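Local coordinates for endo-beta-N-acetylglucosaminidase F1 (PDB 6TCV), which probably hydrolyses the chitobiose core of high-mannose N-glycans, at residues M111-G116 with Y150-M155; I66-L71 with F82-Q87. The protein carries 2 engineered substitutions. One frame throughout, in Å; residues are numbered along the deposited sequence. Where two conformers were deposited one is given.

How the contacts relate
Both contacts lie in the N-terminal part of the chain, on the same side of its centre, and their own centres are about 12 Å apart. They come in series: contact 2 (66-71 with 82-87) closes before contact 1 (111-116 with 150-155) opens. Contact 1 is buried and faces strand 108-114 of an antiparallel sheet against strand 147-154 of a second, mixed sheet. Contact 2 is nearer the surface and sets helix 68-78 beside strand 83-84 of that mixed sheet. Tyr85 joins the two: its OH makes a probable hydrogen bond to the Arg114 O, and its ring packs on Ile113. Through Tyr85, contact 2 thus meets the strand 108-114 side of contact 1.

Contact 1 of 2, residues M111-G116 with Y150-M155; sequences MTIRAG and YLVKDM
Met111 lays its terminal methyl over one face of the Tyr150 ring. This is a CH-pi contact. CE stands 3.5 Å from the centroid of the Tyr150 ring, 17° off the ring normal, and is displaced toward the rim on the CE1 and CZ side. Met111 CE is 3.4 Å from Tyr150 CE1. The sulfur adds an oblique Met-aromatic contact, with Met111 SD 4.7 Å from the Tyr150 centroid. The Met111 chain is extended through chi1 and chi2 and turns at chi3 (72°), which swings CE over the ring. The two side chains approach from opposite directions.

Aliphatic packing follows two residues further along each strand. Ile113 CD1 meets Val152 CG2 at 4.3 Å, a looser touch. It holds for one of two Ile113 conformers and is less certain.

The polar groups look elsewhere. Tyr150 OH is hydrogen-bonded to Asp27 OD1, which ties down the far end of the ring. Asp154 OD2 forms a salt bridge with Arg156 and only passes Gly116 O at 4.0 Å. With alanine at Tyr150, the Met111 methyl would probably lose its aromatic face and Asp27 its hydroxyl partner.

The contact joins two sheets face to face. Strand 108-114 pairs by backbone bonds with 43-49 and 90-92. Strand 147-154 lies between 34-39 and 125-130, and Ile127 of the latter packs on Ile113, Tyr150 and Val152.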
ATOM      1  N   MET A 111     -10.475  -5.962  23.195  1.00 34.18           N
ATOM      2  CA  MET A 111     -10.112  -4.554  23.231  1.00 34.71           C
ATOM      3  C   MET A 111     -10.995  -3.816  22.234  1.00 35.05           C
ATOM      4  O   MET A 111     -11.077  -4.218  21.070  1.00 36.71           O
ATOM      5  CB  MET A 111      -8.643  -4.349  22.859  1.00 34.46           C
ATOM      6  CG  MET A 111      -8.189  -2.879  22.896  1.00 34.57           C
ATOM      7  SD  MET A 111      -6.490  -2.630  22.287  1.00 35.12           S
ATOM      8  CE  MET A 111      -6.694  -2.895  20.527  1.00 37.85           C
ATOM      9  N   THR A 112     -11.593  -2.709  22.656  1.00 32.91           N
ATOM     10  CA  THR A 112     -12.392  -1.869  21.770  1.00 31.41           C
ATOM     11  C   THR A 112     -11.698  -0.523  21.648  1.00 32.76           C
ATOM     12  O   THR A 112     -11.265   0.047  22.655  1.00 34.91           O
ATOM     13  CB  THR A 112     -13.807  -1.694  22.335  1.00 39.18           C
ATOM     14  OG1 THR A 112     -14.458  -2.965  22.391  1.00 41.17           O
ATOM     15  CG2 THR A 112     -14.635  -0.796  21.423  1.00 36.51           C
ATOM     16  N   ILE A 113     -11.554  -0.034  20.412  1.00 33.42           N
ATOM     17  CA  ILE A 113     -10.993   1.282  20.117  0.93 29.38           C
ATOM     18  C   ILE A 113     -12.135   2.185  19.664  1.00 28.00           C
ATOM     19  O   ILE A 113     -12.808   1.872  18.675  1.00 31.34           O
ATOM     20  CB  ILE A 113      -9.957   1.209  18.983  0.93 27.36           C
ATOM     21  CG1 ILE A 113      -8.779   0.292  19.324  0.93 27.48           C
ATOM     22  CG2 ILE A 113      -9.495   2.637  18.623  0.93 31.76           C
ATOM     23  CD1 ILE A 113      -7.882  -0.024  18.108  0.93 28.23           C
ATOM     24  N   ARG A 114     -12.354   3.291  20.367  1.00 31.56           N
ATOM     25  CA  ARG A 114     -13.375   4.261  20.002  1.00 31.39           C
ATOM     26  C   ARG A 114     -12.730   5.450  19.286  1.00 35.05           C
ATOM     27  O   ARG A 114     -11.628   5.883  19.631  1.00 32.52           O
ATOM     28  CB  ARG A 114     -14.197   4.701  21.223  1.00 34.64           C
ATOM     29  N   ALA A 115     -13.416   5.954  18.265  1.00 30.17           N
ATOM     30  CA  ALA A 115     -12.988   7.155  17.562  1.00 29.73           C
ATOM     31  C   ALA A 115     -13.261   8.367  18.426  1.00 37.27           C
ATOM     32  O   ALA A 115     -14.245   8.399  19.173  1.00 43.82           O
ATOM     33  CB  ALA A 115     -13.762   7.301  16.250  1.00 29.49           C
ATOM     34  N   GLY A 116     -12.350   9.338  18.405  0.80 30.29           N
ATOM     35  CA  GLY A 116     -12.486  10.500  19.255  0.80 34.12           C
ATOM     36  C   GLY A 116     -12.679  11.753  18.414  0.80 33.12           C
ATOM     37  O   GLY A 116     -12.692  11.697  17.188  0.80 32.36           O
ATOM     38  N   TYR A 150      -0.909  -1.094  17.902  1.00 24.51           N
ATOM     39  CA  TYR A 150      -1.933  -0.683  16.943  1.00 22.68           C
ATOM     40  C   TYR A 150      -1.625   0.734  16.477  1.00 21.82           C
ATOM     41  O   TYR A 150      -1.298   1.585  17.316  1.00 23.25           O
ATOM     42  CB  TYR A 150      -3.313  -0.666  17.586  1.00 23.73           C
ATOM     43  CG  TYR A 150      -3.685  -2.041  18.001  1.00 25.49           C
ATOM     44  CD1 TYR A 150      -3.280  -2.541  19.234  1.00 25.56           C
ATOM     45  CD2 TYR A 150      -4.444  -2.849  17.143  1.00 23.06           C
ATOM     46  CE1 TYR A 150      -3.587  -3.825  19.622  1.00 30.36           C
ATOM     47  CE2 TYR A 150      -4.743  -4.158  17.527  1.00 25.84           C
ATOM     48  CZ  TYR A 150      -4.337  -4.614  18.775  1.00 25.20           C
ATOM     49  OH  TYR A 150      -4.620  -5.892  19.197  1.00 28.18           O
ATOM     50  N   LEU A 151      -1.645   0.947  15.168  1.00 20.74           N
ATOM     51  CA  LEU A 151      -1.385   2.242  14.549  1.00 20.16           C
ATOM     52  C   LEU A 151      -2.701   2.710  13.951  1.00 19.52           C
ATOM     53  O   LEU A 151      -3.171   2.156  12.962  1.00 20.11           O
ATOM     54  CB  LEU A 151      -0.254   2.080  13.523  1.00 19.62           C
ATOM     55  CG  LEU A 151       1.078   1.609  14.085  1.00 20.32           C
ATOM     56  CD1 LEU A 151       2.098   1.305  12.942  1.00 21.13           C
ATOM     57  CD2 LEU A 151       1.658   2.561  15.121  1.00 23.17           C
ATOM     58  N   VAL A 152      -3.319   3.705  14.599  1.00 20.69           N
ATOM     59  CA  VAL A 152      -4.725   4.086  14.399  1.00 20.23           C
ATOM     60  C   VAL A 152      -4.834   5.364  13.596  1.00 19.26           C
ATOM     61  O   VAL A 152      -4.166   6.355  13.906  1.00 20.35           O
ATOM     62  CB  VAL A 152      -5.447   4.229  15.758  1.00 20.73           C
ATOM     63  CG1 VAL A 152      -6.949   4.555  15.532  1.00 23.55           C
ATOM     64  CG2 VAL A 152      -5.259   2.996  16.652  1.00 24.77           C
ATOM     65  N   LYS A 153      -5.666   5.332  12.569  1.00 19.55           N
ATOM     66  CA  LYS A 153      -6.004   6.490  11.754  1.00 18.70           C
ATOM     67  C   LYS A 153      -7.513   6.680  11.674  1.00 21.82           C
ATOM     68  O   LYS A 153      -8.250   5.706  11.500  1.00 23.25           O
ATOM     69  CB  LYS A 153      -5.496   6.270  10.323  1.00 21.79           C
ATOM     70  CG  LYS A 153      -4.054   5.770  10.284  1.00 25.79           C
ATOM     71  CD  LYS A 153      -3.539   5.321   8.914  1.00 32.87           C
ATOM     72  CE  LYS A 153      -4.091   6.075   7.741  1.00 48.46           C
ATOM     73  NZ  LYS A 153      -3.656   5.326   6.505  1.00 58.19           N
ATOM     74  N   ASP A 154      -7.986   7.892  11.891  1.00 20.10           N
ATOM     75  CA  ASP A 154      -9.409   8.199  11.738  1.00 19.76           C
ATOM     76  C   ASP A 154      -9.697   8.531  10.285  1.00 19.45           C
ATOM     77  O   ASP A 154      -9.256   9.573   9.787  1.00 22.89           O
ATOM     78  CB  ASP A 154      -9.787   9.310  12.707  1.00 21.69           C
ATOM     79  CG  ASP A 154     -11.254   9.714  12.651  1.00 21.83           C
ATOM     80  OD1 ASP A 154     -12.049   9.080  11.954  1.00 20.57           O
ATOM     81  OD2 ASP A 154     -11.614  10.618  13.446  1.00 26.54           O
ATOM     82  N   MET A 155     -10.488   7.685   9.612  1.00 18.10           N
ATOM     83  CA  MET A 155     -10.799   7.871   8.218  1.00 17.68           C
ATOM     84  C   MET A 155     -12.262   8.205   7.974  1.00 18.05           C
ATOM     85  O   MET A 155     -12.749   8.108   6.836  1.00 18.11           O
ATOM     86  CB  MET A 155     -10.385   6.651   7.382  1.00 21.24           C
ATOM     87  CG  MET A 155      -8.908   6.266   7.464  1.00 25.92           C
ATOM     88  SD  MET A 155      -7.881   7.521   6.739  1.00 33.40           S
ATOM     89  CE  MET A 155      -8.108   7.544   4.972  1.00 40.72           C
TER

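Contact 2 of 2, residues I66-L71 with F82-Q87; sequences IDAAYL and FALYPQ
Leu71 reaches from helix 68-78 to the backbone of residues 82-84, and its CD2 methyl does most of the touching. Leu71 CD2 lies 3.5 Å from Phe82 O and, on the next peptide, 3.5 Å from Leu84 N. It also approaches Ala83 C at 3.8 Å. The methyl therefore rests both on the main chain and on the Leu84 side chain. CG of Leu71 is anti to the backbone N (chi1 -177°), which carries both methyls away from the helix and toward the facing segment.

The side chains add an apolar layer. Leu71 CD2 packs on Leu84 CB at 3.8 Å, and Leu84 CD1 comes to 4.0 Å from the same Leu71 methyl. At its other branch, Leu84 CD2 meets Ala68 CB at 3.7 Å. Leu84 thus touches both Ala68 and Leu71, three residues apart. With chi1 at -173° its side chain extends, and the two methyls fork toward this pair. Leu71 is buried, whereas Leu84 is partly exposed and Ala68 lies at the surface.

Among the polar groups, Tyr70 N bonds to Asp67 O and Leu71 N to Ala68 O, each three residues back. The polar link between helix and strand comes from outside the two segments. Phe82 O, brushed by the Leu71 methyl, accepts a hydrogen bond from Asn75 ND2, further along the same helix. Ala83 and Tyr85 pair through their backbones with Ala126.

The arrangement is a helix packed beside a sheet edge. Strand 65-66 runs antiparallel to strand 125-130 and strand 83-84 runs parallel to it, with helix 68-78 as the connection between them in this N-terminal domain.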
ATOM      1  N   ILE A  66      -2.170  -0.599  28.361  0.79 37.04           N
ATOM      2  CA  ILE A  66      -1.489   0.350  27.489  0.79 31.94           C
ATOM      3  C   ILE A  66      -0.199   0.760  28.183  0.79 28.32           C
ATOM      4  O   ILE A  66      -0.188   1.022  29.396  0.79 34.39           O
ATOM      5  CB  ILE A  66      -2.373   1.564  27.176  0.79 34.44           C
ATOM      6  N   ASP A  67       0.903   0.748  27.447  0.85 30.17           N
ATOM      7  CA  ASP A  67       2.214   1.064  27.997  0.85 35.33           C
ATOM      8  C   ASP A  67       2.710   2.330  27.301  0.85 32.33           C
ATOM      9  O   ASP A  67       3.514   2.276  26.372  0.85 31.61           O
ATOM     10  CB  ASP A  67       3.200  -0.148  27.841  0.85 39.67           C
ATOM     11  N   ALA A  68       2.262   3.478  27.796  0.65 29.96           N
ATOM     12  CA  ALA A  68       2.606   4.740  27.156  0.65 28.12           C
ATOM     13  C   ALA A  68       4.111   4.966  27.148  0.65 27.95           C
ATOM     14  O   ALA A  68       4.653   5.543  26.197  0.65 27.31           O
ATOM     15  CB  ALA A  68       1.885   5.897  27.851  0.65 35.68           C
ATOM     16  N   ALA A  69       4.810   4.536  28.212  0.62 30.38           N
ATOM     17  CA  ALA A  69       6.253   4.770  28.260  0.62 31.09           C
ATOM     18  C   ALA A  69       6.969   4.047  27.132  0.62 41.84           C
ATOM     19  O   ALA A  69       7.997   4.527  26.635  0.62 37.59           O
ATOM     20  CB  ALA A  69       6.823   4.324  29.609  0.62 33.94           C
ATOM     21  N   TYR A  70       6.423   2.913  26.690  0.76 30.43           N
ATOM     22  CA  TYR A  70       7.042   2.155  25.620  0.76 34.56           C
ATOM     23  C   TYR A  70       6.959   2.893  24.296  0.76 29.18           C
ATOM     24  O   TYR A  70       7.735   2.588  23.381  0.76 28.61           O
ATOM     25  CB  TYR A  70       6.387   0.780  25.464  0.76 31.55           C
ATOM     26  N   LEU A  71       6.019   3.836  24.157  0.78 27.25           N
ATOM     27  CA  LEU A  71       5.896   4.516  22.871  0.78 28.43           C
ATOM     28  C   LEU A  71       7.196   5.227  22.522  0.78 29.40           C
ATOM     29  O   LEU A  71       7.606   5.240  21.357  0.78 27.06           O
ATOM     30  CB  LEU A  71       4.716   5.481  22.864  0.78 29.58           C
ATOM     31  CG  LEU A  71       4.461   6.186  21.525  0.78 24.98           C
ATOM     32  CD1 LEU A  71       4.280   5.242  20.350  0.78 28.83           C
ATOM     33  CD2 LEU A  71       3.229   7.073  21.691  0.78 33.38           C
ATOM     34  N   PHE A  82       4.920   8.855  16.243  1.00 27.26           N
ATOM     35  CA  PHE A  82       3.487   8.677  16.455  1.00 27.47           C
ATOM     36  C   PHE A  82       3.127   9.198  17.846  1.00 29.88           C
ATOM     37  O   PHE A  82       3.797   8.907  18.823  1.00 30.37           O
ATOM     38  CB  PHE A  82       3.102   7.193  16.360  1.00 24.13           C
ATOM     39  CG  PHE A  82       3.497   6.524  15.059  1.00 21.08           C
ATOM     40  CD1 PHE A  82       3.080   7.032  13.857  1.00 21.96           C
ATOM     41  CD2 PHE A  82       4.243   5.375  15.043  1.00 21.12           C
ATOM     42  CE1 PHE A  82       3.427   6.436  12.662  1.00 20.72           C
ATOM     43  CE2 PHE A  82       4.565   4.735  13.857  1.00 20.47           C
ATOM     44  CZ  PHE A  82       4.150   5.289  12.638  1.00 21.25           C
ATOM     45  N   ALA A  83       2.009   9.904  17.935  1.00 31.33           N
ATOM     46  CA  ALA A  83       1.464  10.315  19.215  1.00 28.65           C
ATOM     47  C   ALA A  83       0.654   9.185  19.837  1.00 30.12           C
ATOM     48  O   ALA A  83       0.137   8.303  19.146  1.00 27.29           O
ATOM     49  CB  ALA A  83       0.582  11.551  19.003  1.00 34.62           C
ATOM     50  N   LEU A  84       0.510   9.237  21.155  1.00 28.67           N
ATOM     51  CA  LEU A  84      -0.243   8.214  21.865  1.00 27.22           C
ATOM     52  C   LEU A  84      -1.740   8.430  21.631  1.00 31.05           C
ATOM     53  O   LEU A  84      -2.260   9.531  21.824  1.00 33.63           O
ATOM     54  CB  LEU A  84       0.021   8.357  23.371  1.00 28.87           C
ATOM     55  CG  LEU A  84      -0.558   7.251  24.252  1.00 28.98           C
ATOM     56  CD1 LEU A  84       0.199   5.968  24.085  1.00 30.78           C
ATOM     57  CD2 LEU A  84      -0.542   7.633  25.731  1.00 32.40           C
ATOM     58  N   TYR A  85      -2.435   7.390  21.199  1.00 28.55           N
ATOM     59  CA  TYR A  85      -3.888   7.496  21.079  1.00 27.04           C
ATOM     60  C   TYR A  85      -4.492   7.727  22.461  1.00 29.01           C
ATOM     61  O   TYR A  85      -4.037   7.118  23.449  1.00 31.01           O
ATOM     62  CB  TYR A  85      -4.470   6.218  20.457  1.00 26.71           C
ATOM     63  CG  TYR A  85      -5.883   6.374  19.920  1.00 26.24           C
ATOM     64  CD1 TYR A  85      -6.135   7.166  18.799  1.00 29.95           C
ATOM     65  CD2 TYR A  85      -6.950   5.698  20.494  1.00 30.62           C
ATOM     66  CE1 TYR A  85      -7.394   7.320  18.292  1.00 29.85           C
ATOM     67  CE2 TYR A  85      -8.252   5.849  19.971  1.00 28.78           C
ATOM     68  CZ  TYR A  85      -8.444   6.653  18.866  1.00 29.08           C
ATOM     69  OH  TYR A  85      -9.694   6.832  18.322  1.00 31.63           O
ATOM     70  N   PRO A  86      -5.494   8.597  22.579  1.00 28.25           N
ATOM     71  CA  PRO A  86      -6.055   8.864  23.922  1.00 29.71           C
ATOM     72  C   PRO A  86      -6.463   7.598  24.652  1.00 34.44           C
ATOM     73  O   PRO A  86      -7.270   6.812  24.131  1.00 30.93           O
ATOM     74  CB  PRO A  86      -7.249   9.783  23.653  1.00 33.04           C
ATOM     75  CG  PRO A  86      -6.909  10.484  22.380  1.00 35.52           C
ATOM     76  CD  PRO A  86      -6.125   9.438  21.550  1.00 30.69           C
ATOM     77  N   GLN A  87      -5.903   7.384  25.852  1.00 35.02           N
ATOM     78  CA  GLN A  87      -6.123   6.124  26.553  1.00 31.67           C
ATOM     79  C   GLN A  87      -7.586   5.927  26.931  1.00 39.11           C
ATOM     80  O   GLN A  87      -8.048   4.783  27.001  1.00 38.15           O
ATOM     81  CB  GLN A  87      -5.243   6.079  27.810  1.00 39.67           C
TER